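Local structure of D-mannose isomerase (Marinomonas mediterranea, 5X32) at residues 32-37 with 56-61; 50-55 with 96-101; 118-123 with 179-184. The protein catalyses the reversible isomerisation of D-mannose to D-fructose and, less efficiently, acts on D-lyxose, while leaving D-glucose untouched. All blocks are in the same frame, centred on the assembly; numbering follows the deposited sequence.

Interaction 1 (32-37 with 56-61); sequences GGFFQF and TRFIFN. With PO4 (phosphate ion), chain C.
Phe34 and Phe58 carry most of this contact, and they show how a loop can be fixed to a helix largely by aromatic packing, since no hydrogen bond joins the two segments. CB of Phe58 sits over one face of the Phe34 ring, offset toward its rim, at 3.5 Å from Phe34 CD1. It makes a CH-pi contact with that ring, CB of Phe58 lying 3.8 Å from the centroid. The two side chains run antiparallel alongside one another, so that Phe58 CD2 in turn comes to rest 3.8 Å from Phe34 CB. With planes inclined at 32° and centroids 5.1 Å apart, the ring pair is oblique. Phe34 has its CG anti to the carbonyl carbon (chi1 -54°), which brings one face of the ring up to Phe58 CB. Helix 52-69 belongs to the (alpha/alpha)6 barrel of the N-acylglucosamine 2-epimerase family, and the loop of residues 32-37 lies against one side of it. Phe62 and Ile28 also border Phe34, and Tyr23 meets Phe58 edge-to-face. Farther out on the Phe58 ring, CE2 lies 3.5 Å from Phe35 O. An alanine in place of Phe58 would keep the CB over the Phe34 face, but the loss of the ring would probably open a gap beside Phe34 CB and Phe35 O. Along the loop the fit is looser: CG of Gln36 reaches only the edge of the Phe58 ring, 4.3 Å from CE2, and the amide oxygen OE1 of Gln36 is hydrogen-bonded to His51 N. Phe35, partly exposed, has its CB directed away from the helix. Arg57, on another side of the helix, extends from CG to NE and offers its guanidinium edge to the phosphate, where NH2 makes a weak, bent bond of 3.4 Å to O4 of the ion (N-H...O 138°).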
loop_
_atom_site.group_PDB
_atom_site.type_symbol
_atom_site.label_atom_id
_atom_site.label_comp_id
_atom_site.label_asym_id
_atom_site.label_seq_id
_atom_site.Cartn_x
_atom_site.Cartn_y
_atom_site.Cartn_z
ATOM N N GLY A 32 -13.079 -20.792 -3.435
ATOM C CA GLY A 32 -11.681 -20.499 -3.159
ATOM C C GLY A 32 -11.287 -19.048 -3.414
ATOM O O GLY A 32 -11.691 -18.438 -4.414
ATOM N N GLY A 33 -10.509 -18.488 -2.489
ATOM C CA GLY A 33 -10.020 -17.127 -2.616
ATOM C C GLY A 33 -11.086 -16.076 -2.424
ATOM O O GLY A 33 -12.103 -16.317 -1.765
ATOM N N PHE A 34 -10.876 -14.926 -3.050
ATOM C CA PHE A 34 -11.804 -13.818 -2.927
ATOM C C PHE A 34 -12.240 -13.308 -4.287
ATOM O O PHE A 34 -11.478 -13.340 -5.257
ATOM C CB PHE A 34 -11.168 -12.658 -2.130
ATOM C CG PHE A 34 -10.632 -13.069 -0.785
ATOM C CD1 PHE A 34 -9.288 -13.326 -0.615
ATOM C CD2 PHE A 34 -11.473 -13.240 0.296
ATOM C CE1 PHE A 34 -8.785 -13.720 0.616
ATOM C CE2 PHE A 34 -10.982 -13.635 1.523
ATOM C CZ PHE A 34 -9.637 -13.877 1.682
ATOM N N PHE A 35 -13.474 -12.837 -4.353
ATOM C CA PHE A 35 -13.902 -12.013 -5.475
ATOM C C PHE A 35 -13.191 -10.661 -5.354
ATOM O O PHE A 35 -12.874 -10.196 -4.246
ATOM C CB PHE A 35 -15.429 -11.848 -5.495
ATOM C CG PHE A 35 -16.192 -13.162 -5.581
ATOM C CD1 PHE A 35 -16.192 -13.909 -6.753
ATOM C CD2 PHE A 35 -16.884 -13.646 -4.484
ATOM C CE1 PHE A 35 -16.890 -15.113 -6.837
ATOM C CE2 PHE A 35 -17.574 -14.838 -4.555
ATOM C CZ PHE A 35 -17.575 -15.580 -5.734
ATOM N N GLN A 36 -12.869 -10.060 -6.492
ATOM C CA GLN A 36 -11.962 -8.930 -6.474
ATOM C C GLN A 36 -12.463 -7.715 -7.275
ATOM O O GLN A 36 -11.733 -6.732 -7.476
ATOM C CB GLN A 36 -10.587 -9.385 -6.977
ATOM C CG GLN A 36 -9.919 -10.408 -6.055
ATOM C CD GLN A 36 -8.563 -10.901 -6.561
ATOM O OE1 GLN A 36 -8.094 -10.507 -7.631
ATOM N NE2 GLN A 36 -7.901 -11.713 -5.753
ATOM N N PHE A 37 -13.731 -7.749 -7.662
ATOM C CA PHE A 37 -14.280 -6.679 -8.478
ATOM C C PHE A 37 -15.660 -6.282 -7.967
ATOM O O PHE A 37 -16.657 -6.966 -8.212
ATOM C CB PHE A 37 -14.363 -7.101 -9.946
ATOM C CG PHE A 37 -13.028 -7.181 -10.650
ATOM C CD1 PHE A 37 -12.213 -8.300 -10.512
ATOM C CD2 PHE A 37 -12.613 -6.155 -11.498
ATOM C CE1 PHE A 37 -11.001 -8.383 -11.184
ATOM C CE2 PHE A 37 -11.402 -6.226 -12.173
ATOM C CZ PHE A 37 -10.599 -7.338 -12.024
ATOM N N THR A 56 -3.482 -11.023 -2.052
ATOM C CA THR A 56 -2.685 -10.775 -0.860
ATOM C C THR A 56 -3.300 -9.678 0.006
ATOM O O THR A 56 -3.361 -9.795 1.237
ATOM C CB THR A 56 -1.208 -10.408 -1.218
ATOM O OG1 THR A 56 -1.184 -9.259 -2.064
ATOM C CG2 THR A 56 -0.508 -11.539 -1.958
ATOM N N ARG A 57 -3.798 -8.625 -0.625
ATOM C CA ARG A 57 -4.268 -7.494 0.163
ATOM C C ARG A 57 -5.469 -7.893 0.998
ATOM O O ARG A 57 -5.609 -7.403 2.121
ATOM C CB ARG A 57 -4.608 -6.297 -0.727
ATOM C CG ARG A 57 -3.381 -5.521 -1.128
ATOM C CD ARG A 57 -3.735 -4.292 -1.930
ATOM N NE ARG A 57 -2.538 -3.683 -2.489
ATOM C CZ ARG A 57 -2.513 -2.478 -3.043
ATOM N NH1 ARG A 57 -3.623 -1.759 -3.081
ATOM N NH2 ARG A 57 -1.383 -1.979 -3.539
ATOM N N PHE A 58 -6.306 -8.803 0.482
ATOM C CA PHE A 58 -7.466 -9.255 1.265
ATOM C C PHE A 58 -7.004 -10.046 2.484
ATOM O O PHE A 58 -7.610 -9.972 3.563
ATOM C CB PHE A 58 -8.412 -10.107 0.415
ATOM C CG PHE A 58 -9.486 -9.309 -0.273
ATOM C CD1 PHE A 58 -10.411 -8.590 0.465
ATOM C CD2 PHE A 58 -9.567 -9.269 -1.651
ATOM C CE1 PHE A 58 -11.397 -7.857 -0.154
ATOM C CE2 PHE A 58 -10.560 -8.542 -2.274
ATOM C CZ PHE A 58 -11.474 -7.834 -1.524
ATOM N N ILE A 59 -5.883 -10.740 2.324
ATOM C CA ILE A 59 -5.286 -11.445 3.439
ATOM C C ILE A 59 -4.899 -10.431 4.489
ATOM O O ILE A 59 -5.245 -10.597 5.665
ATOM C CB ILE A 59 -4.069 -12.273 3.008
ATOM C CG1 ILE A 59 -4.558 -13.526 2.267
ATOM C CG2 ILE A 59 -3.231 -12.674 4.222
ATOM C CD1 ILE A 59 -3.481 -14.287 1.559
ATOM N N PHE A 60 -4.250 -9.350 4.062
ATOM C CA PHE A 60 -3.971 -8.255 4.986
ATOM C C PHE A 60 -5.244 -7.744 5.692
ATOM O O PHE A 60 -5.251 -7.566 6.917
ATOM C CB PHE A 60 -3.293 -7.098 4.240
ATOM C CG PHE A 60 -3.060 -5.895 5.091
ATOM C CD1 PHE A 60 -4.035 -4.925 5.230
ATOM C CD2 PHE A 60 -1.876 -5.753 5.790
ATOM C CE1 PHE A 60 -3.814 -3.829 6.039
ATOM C CE2 PHE A 60 -1.655 -4.658 6.593
ATOM C CZ PHE A 60 -2.617 -3.697 6.716
ATOM N N ASN A 61 -6.309 -7.522 4.921
ATOM C CA ASN A 61 -7.578 -7.066 5.478
ATOM C C ASN A 61 -8.025 -7.921 6.639
ATOM O O ASN A 61 -8.136 -7.459 7.779
ATOM C CB ASN A 61 -8.696 -7.116 4.437
ATOM C CG ASN A 61 -8.675 -5.960 3.473
ATOM O OD1 ASN A 61 -7.641 -5.305 3.263
ATOM N ND2 ASN A 61 -9.838 -5.701 2.861
HETATM P P PO4 C . 0.930 1.994 -4.926
HETATM O O1 PO4 C . 2.262 1.854 -5.630
HETATM O O2 PO4 C . 0.040 2.933 -5.725
HETATM O O3 PO4 C . 1.061 2.555 -3.519
HETATM O O4 PO4 C . 0.352 0.604 -4.836
#

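Interaction 2 (50-55 with 96-101); sequences RHLVSS and YVWLLD
His51 and Trp98 extend in the same direction, flank to flank, each with CG anti to its own backbone N (chi1 -166° and -176°). The CE1-NE2 edge of the imidazole is thereby brought over a face of the indole in an edge-to-face pair, with His51 NE2 3.3 Å from Trp98 CE2 and the planes at 68°. The same imidazole is covered on one face by a carbonyl: Trp98 O stands 3.6 Å above its plane, over the centre. That oxygen also receives the amide of Leu52, at 3.1 Å from Leu52 N. Leu99 comes in roughly perpendicular to the histidine and sets its CD1 3.4 Å from His51 CD2. Beneath these side chains runs an antiparallel pairing in which Arg50 and Leu100 are hydrogen-bonded in both directions and His51 and Leu99 form the non-hydrogen-bonded pair. Trp98 and Leu99 together face Asp107 in a classic beta bulge, and Trp98 also stacks on His111. Leu52, the first residue of helix 52-69, points toward 96-101 and lays CD2 3.8 Å from Tyr96 CB, while Val53 CG2 lies against the indole at CH2. Arg50 touches Leu100 through CB, then leads away, extended, to a salt bridge with Asp29 and a bond to Pro47 O. As N-cap, His51 accepts at ND1, in the ring plane, from Val53 N, 2.9 Å away. With ND1 used as an acceptor, a neutral His51 would be likely to carry its hydrogen on NE2, the nitrogen beside the indole.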
loop_
_atom_site.group_PDB
_atom_site.type_symbol
_atom_site.label_atom_id
_atom_site.label_comp_id
_atom_site.label_asym_id
_atom_site.label_seq_id
_atom_site.Cartn_x
_atom_site.Cartn_y
_atom_site.Cartn_z
ATOM N N ARG A 50 -8.842 -12.709 -11.244
ATOM C CA ARG A 50 -8.178 -12.465 -9.987
ATOM C C ARG A 50 -6.731 -12.078 -10.142
ATOM O O ARG A 50 -6.009 -12.552 -11.033
ATOM C CB ARG A 50 -8.326 -13.663 -9.060
ATOM C CG ARG A 50 -9.724 -13.682 -8.504
ATOM C CD ARG A 50 -10.174 -15.008 -8.032
ATOM N NE ARG A 50 -11.619 -15.124 -8.199
ATOM C CZ ARG A 50 -12.403 -15.775 -7.356
ATOM N NH1 ARG A 50 -11.882 -16.339 -6.275
ATOM N NH2 ARG A 50 -13.704 -15.834 -7.585
ATOM N N HIS A 51 -6.335 -11.187 -9.244
ATOM C CA HIS A 51 -5.024 -10.573 -9.289
ATOM C C HIS A 51 -4.303 -10.818 -7.983
ATOM O O HIS A 51 -4.894 -10.721 -6.902
ATOM C CB HIS A 51 -5.147 -9.071 -9.545
ATOM C CG HIS A 51 -3.865 -8.417 -9.939
ATOM N ND1 HIS A 51 -2.792 -8.305 -9.081
ATOM C CD2 HIS A 51 -3.489 -7.823 -11.096
ATOM C CE1 HIS A 51 -1.797 -7.698 -9.703
ATOM N NE2 HIS A 51 -2.195 -7.390 -10.924
ATOM N N LEU A 52 -3.011 -11.094 -8.090
ATOM C CA LEU A 52 -2.206 -11.401 -6.928
ATOM C C LEU A 52 -2.304 -10.286 -5.876
ATOM O O LEU A 52 -2.399 -10.577 -4.677
ATOM C CB LEU A 52 -0.751 -11.593 -7.348
ATOM C CG LEU A 52 0.234 -11.970 -6.253
ATOM C CD1 LEU A 52 -0.152 -13.347 -5.661
ATOM C CD2 LEU A 52 1.626 -11.939 -6.813
ATOM N N VAL A 53 -2.343 -9.027 -6.324
ATOM C CA VAL A 53 -2.365 -7.891 -5.394
ATOM C C VAL A 53 -3.656 -7.876 -4.555
ATOM O O VAL A 53 -3.602 -7.625 -3.355
ATOM C CB VAL A 53 -2.163 -6.530 -6.145
ATOM C CG1 VAL A 53 -2.307 -5.323 -5.205
ATOM C CG2 VAL A 53 -0.801 -6.496 -6.802
ATOM N N SER A 54 -4.807 -8.209 -5.137
ATOM C CA SER A 54 -6.006 -8.292 -4.296
ATOM C C SER A 54 -6.026 -9.579 -3.468
ATOM O O SER A 54 -6.521 -9.586 -2.330
ATOM C CB SER A 54 -7.294 -8.204 -5.122
ATOM O OG SER A 54 -7.507 -6.904 -5.652
ATOM N N SER A 55 -5.444 -10.648 -4.008
ATOM C CA SER A 55 -5.391 -11.913 -3.277
ATOM C C SER A 55 -4.596 -11.754 -1.994
ATOM O O SER A 55 -5.002 -12.268 -0.955
ATOM C CB SER A 55 -4.786 -13.039 -4.134
ATOM O OG SER A 55 -5.723 -13.539 -5.073
ATOM N N TYR A 96 4.742 -16.431 -8.419
ATOM C CA TYR A 96 3.299 -16.342 -8.219
ATOM C C TYR A 96 2.597 -15.826 -9.451
ATOM O O TYR A 96 3.059 -14.891 -10.101
ATOM C CB TYR A 96 2.971 -15.451 -7.026
ATOM C CG TYR A 96 3.362 -16.076 -5.707
ATOM C CD1 TYR A 96 4.700 -16.141 -5.313
ATOM C CD2 TYR A 96 2.400 -16.600 -4.853
ATOM C CE1 TYR A 96 5.068 -16.710 -4.110
ATOM C CE2 TYR A 96 2.758 -17.168 -3.640
ATOM C CZ TYR A 96 4.097 -17.218 -3.273
ATOM O OH TYR A 96 4.464 -17.777 -2.068
ATOM N N VAL A 97 1.478 -16.469 -9.772
ATOM C CA VAL A 97 0.645 -16.057 -10.888
ATOM C C VAL A 97 0.138 -14.621 -10.638
ATOM O O VAL A 97 -0.431 -14.315 -9.582
ATOM C CB VAL A 97 -0.529 -17.045 -11.085
ATOM C CG1 VAL A 97 -1.470 -16.571 -12.189
ATOM C CG2 VAL A 97 0.014 -18.432 -11.406
ATOM N N TRP A 98 0.401 -13.741 -11.599
ATOM C CA TRP A 98 0.072 -12.322 -11.484
ATOM C C TRP A 98 -1.406 -12.127 -11.771
ATOM O O TRP A 98 -2.114 -11.431 -11.030
ATOM C CB TRP A 98 0.957 -11.516 -12.438
ATOM C CG TRP A 98 0.832 -10.019 -12.415
ATOM C CD1 TRP A 98 0.345 -9.210 -13.413
ATOM C CD2 TRP A 98 1.213 -9.143 -11.346
ATOM N NE1 TRP A 98 0.422 -7.900 -13.035
ATOM C CE2 TRP A 98 0.947 -7.827 -11.769
ATOM C CE3 TRP A 98 1.761 -9.345 -10.076
ATOM C CZ2 TRP A 98 1.198 -6.721 -10.965
ATOM C CZ3 TRP A 98 2.002 -8.245 -9.280
ATOM C CH2 TRP A 98 1.718 -6.947 -9.729
ATOM N N LEU A 99 -1.888 -12.777 -12.826
ATOM C CA LEU A 99 -3.298 -12.632 -13.164
ATOM C C LEU A 99 -3.906 -13.942 -13.666
ATOM O O LEU A 99 -3.292 -14.657 -14.464
ATOM C CB LEU A 99 -3.462 -11.553 -14.230
ATOM C CG LEU A 99 -4.860 -10.957 -14.310
ATOM C CD1 LEU A 99 -5.121 -10.090 -13.077
ATOM C CD2 LEU A 99 -5.047 -10.187 -15.592
ATOM N N LEU A 100 -5.139 -14.229 -13.267
ATOM C CA LEU A 100 -5.725 -15.517 -13.629
ATOM C C LEU A 100 -7.243 -15.466 -13.772
ATOM O O LEU A 100 -7.910 -14.668 -13.118
ATOM C CB LEU A 100 -5.307 -16.571 -12.587
ATOM C CG LEU A 100 -5.718 -16.346 -11.124
ATOM C CD1 LEU A 100 -7.154 -16.815 -10.840
ATOM C CD2 LEU A 100 -4.741 -16.972 -10.143
ATOM N N ASP A 101 -7.784 -16.339 -14.616
ATOM C CA ASP A 101 -9.231 -16.489 -14.796
ATOM C C ASP A 101 -9.571 -17.958 -14.648
ATOM O O ASP A 101 -9.219 -18.760 -15.510
ATOM C CB ASP A 101 -9.675 -15.981 -16.182
ATOM C CG ASP A 101 -11.202 -16.026 -16.387
ATOM O OD1 ASP A 101 -11.879 -16.826 -15.708
ATOM O OD2 ASP A 101 -11.728 -15.283 -17.256
#

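Interaction 3 (118-123 with 179-184); sequences VILAYS and MCEALM
Flat groups have little part in this contact: the carboxylate of Glu181 is the one side-chain plane to enter it, and only OE2 approaches, 4.5 Å from Leu120 CD2. Its other oxygen, OE1, is bonded to His178 ND1. The remainder is aliphatic packing between neighbouring helices of the inner ring of the (alpha/alpha)6 barrel, where helices run in the same sense; here the axes of 118-123 and 179-184 are 18° from parallel and 8.4 Å apart at closest approach. The small side chain of Ala182 is consistent with this close approach: the backbones come within 4.7 Å (Leu120 CA to Ala182 CA), and Ala182 CB lies 4.0 Å from Ile119 CG2. The other branch of Ile119 ends in CD1, which meets Met179 CE at 3.5 Å, the two side chains set at a slant and the methyl of Met179 carried back across by a bend at chi2 (62°). Helices 133-147 and 193-212 supply Leu144 and Leu202 as further neighbours of Met179. At the far end Ser123, with OG anti to its carbonyl carbon, turns back on its own helix, and OG donates to Ile119 O at 3.1 Å, above the carbonyl plane, while Ser123 N bonds to that same oxygen.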
loop_
_atom_site.group_PDB
_atom_site.type_symbol
_atom_site.label_atom_id
_atom_site.label_comp_id
_atom_site.label_asym_id
_atom_site.label_seq_id
_atom_site.Cartn_x
_atom_site.Cartn_y
_atom_site.Cartn_z
ATOM N N VAL A 118 3.258 -10.558 -1.313
ATOM C CA VAL A 118 3.250 -11.948 -0.880
ATOM C C VAL A 118 3.904 -12.046 0.509
ATOM O O VAL A 118 3.350 -12.680 1.427
ATOM C CB VAL A 118 3.981 -12.867 -1.888
ATOM C CG1 VAL A 118 4.242 -14.250 -1.276
ATOM C CG2 VAL A 118 3.145 -13.034 -3.142
ATOM N N ILE A 119 5.046 -11.377 0.677
ATOM C CA ILE A 119 5.704 -11.291 1.980
ATOM C C ILE A 119 4.815 -10.614 3.029
ATOM O O ILE A 119 4.706 -11.091 4.159
ATOM C CB ILE A 119 7.047 -10.535 1.876
ATOM C CG1 ILE A 119 8.101 -11.436 1.237
ATOM C CG2 ILE A 119 7.538 -10.085 3.248
ATOM C CD1 ILE A 119 9.405 -10.758 0.975
ATOM N N LEU A 120 4.148 -9.530 2.643
ATOM C CA LEU A 120 3.239 -8.841 3.556
ATOM C C LEU A 120 2.144 -9.778 4.058
ATOM O O LEU A 120 1.879 -9.876 5.278
ATOM C CB LEU A 120 2.616 -7.626 2.868
ATOM C CG LEU A 120 1.708 -6.790 3.766
ATOM C CD1 LEU A 120 2.516 -6.010 4.794
ATOM C CD2 LEU A 120 0.794 -5.888 2.943
ATOM N N ALA A 121 1.532 -10.489 3.112
ATOM C CA ALA A 121 0.483 -11.450 3.441
ATOM C C ALA A 121 1.017 -12.558 4.360
ATOM O O ALA A 121 0.358 -12.916 5.338
ATOM C CB ALA A 121 -0.118 -12.054 2.175
ATOM N N TYR A 122 2.212 -13.081 4.080
ATOM C CA TYR A 122 2.765 -14.123 4.962
ATOM C C TYR A 122 3.046 -13.590 6.363
ATOM O O TYR A 122 2.785 -14.311 7.331
ATOM C CB TYR A 122 4.038 -14.762 4.371
ATOM C CG TYR A 122 3.732 -15.670 3.196
ATOM C CD1 TYR A 122 2.470 -16.225 3.054
ATOM C CD2 TYR A 122 4.678 -15.927 2.208
ATOM C CE1 TYR A 122 2.163 -17.034 1.985
ATOM C CE2 TYR A 122 4.379 -16.739 1.130
ATOM C CZ TYR A 122 3.115 -17.294 1.025
ATOM O OH TYR A 122 2.777 -18.100 -0.039
ATOM N N SER A 123 3.533 -12.343 6.479
ATOM C CA SER A 123 3.705 -11.733 7.798
ATOM C C SER A 123 2.391 -11.806 8.546
ATOM O O SER A 123 2.322 -12.331 9.656
ATOM C CB SER A 123 4.138 -10.267 7.712
ATOM O OG SER A 123 5.375 -10.113 7.053
ATOM N N MET A 179 8.214 -2.996 -0.959
ATOM C CA MET A 179 9.133 -3.971 -0.438
ATOM C C MET A 179 9.614 -3.576 0.946
ATOM O O MET A 179 9.590 -4.399 1.863
ATOM C CB MET A 179 10.303 -4.146 -1.390
ATOM C CG MET A 179 11.131 -5.359 -1.086
ATOM S SD MET A 179 10.171 -6.871 -1.241
ATOM C CE MET A 179 11.051 -7.845 -0.014
ATOM N N CYS A 180 9.972 -2.299 1.098
ATOM C CA CYS A 180 10.397 -1.747 2.374
ATOM C C CYS A 180 9.335 -1.934 3.426
ATOM O O CYS A 180 9.601 -2.432 4.534
ATOM C CB CYS A 180 10.710 -0.256 2.217
ATOM S SG CYS A 180 10.830 0.661 3.784
ATOM N N GLU A 181 8.110 -1.596 3.045
ATOM C CA GLU A 181 6.973 -1.764 3.936
ATOM C C GLU A 181 6.773 -3.210 4.384
ATOM O O GLU A 181 6.590 -3.506 5.587
ATOM C CB GLU A 181 5.724 -1.299 3.225
ATOM C CG GLU A 181 4.455 -1.726 3.901
ATOM C CD GLU A 181 3.266 -1.713 2.951
ATOM O OE1 GLU A 181 3.477 -1.803 1.712
ATOM O OE2 GLU A 181 2.118 -1.627 3.451
ATOM N N ALA A 182 6.857 -4.111 3.404
ATOM C CA ALA A 182 6.604 -5.517 3.633
ATOM C C ALA A 182 7.625 -6.051 4.605
ATOM O O ALA A 182 7.285 -6.773 5.552
ATOM C CB ALA A 182 6.653 -6.293 2.319
ATOM N N LEU A 183 8.875 -5.653 4.394
ATOM C CA LEU A 183 9.967 -6.123 5.240
ATOM C C LEU A 183 9.867 -5.577 6.667
ATOM O O LEU A 183 10.296 -6.266 7.605
ATOM C CB LEU A 183 11.307 -5.764 4.624
ATOM C CG LEU A 183 11.559 -6.568 3.351
ATOM C CD1 LEU A 183 12.787 -6.046 2.655
ATOM C CD2 LEU A 183 11.717 -8.037 3.671
ATOM N N MET A 184 9.323 -4.363 6.848
ATOM C CA MET A 184 8.998 -3.936 8.215
ATOM C C MET A 184 7.930 -4.826 8.867
ATOM O O MET A 184 8.021 -5.166 10.059
ATOM C CB MET A 184 8.517 -2.499 8.238
ATOM C CG MET A 184 9.629 -1.495 8.068
ATOM S SD MET A 184 8.984 0.171 7.977
ATOM C CE MET A 184 8.296 0.251 9.599
#

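In the fold
Interactions 1 and 2 share helix 52-69, their centres 10 Å apart, and Gln36 links them further through a weak bond from NE2 to Ser55 OG. Interaction 3 lies about 16 to 17 Å from both, centre to centre. It is tied to interaction 2 by Tyr96 OH and Tyr122 OH, 2.7 Å apart, and to interaction 1 by packing of Thr56 and Ile59 on Ala121. Interactions 2 and 3 lie near the probable proton donor/acceptor His380, whose side chain is about 6 Å from that of Glu181 and about 8 Å from that of Val53; Arg57 of interaction 1 touches it. The phosphate, probably from the crystallisation liquor, is bonded to Tyr113 OH and His178 NE2 and weakly to Arg57.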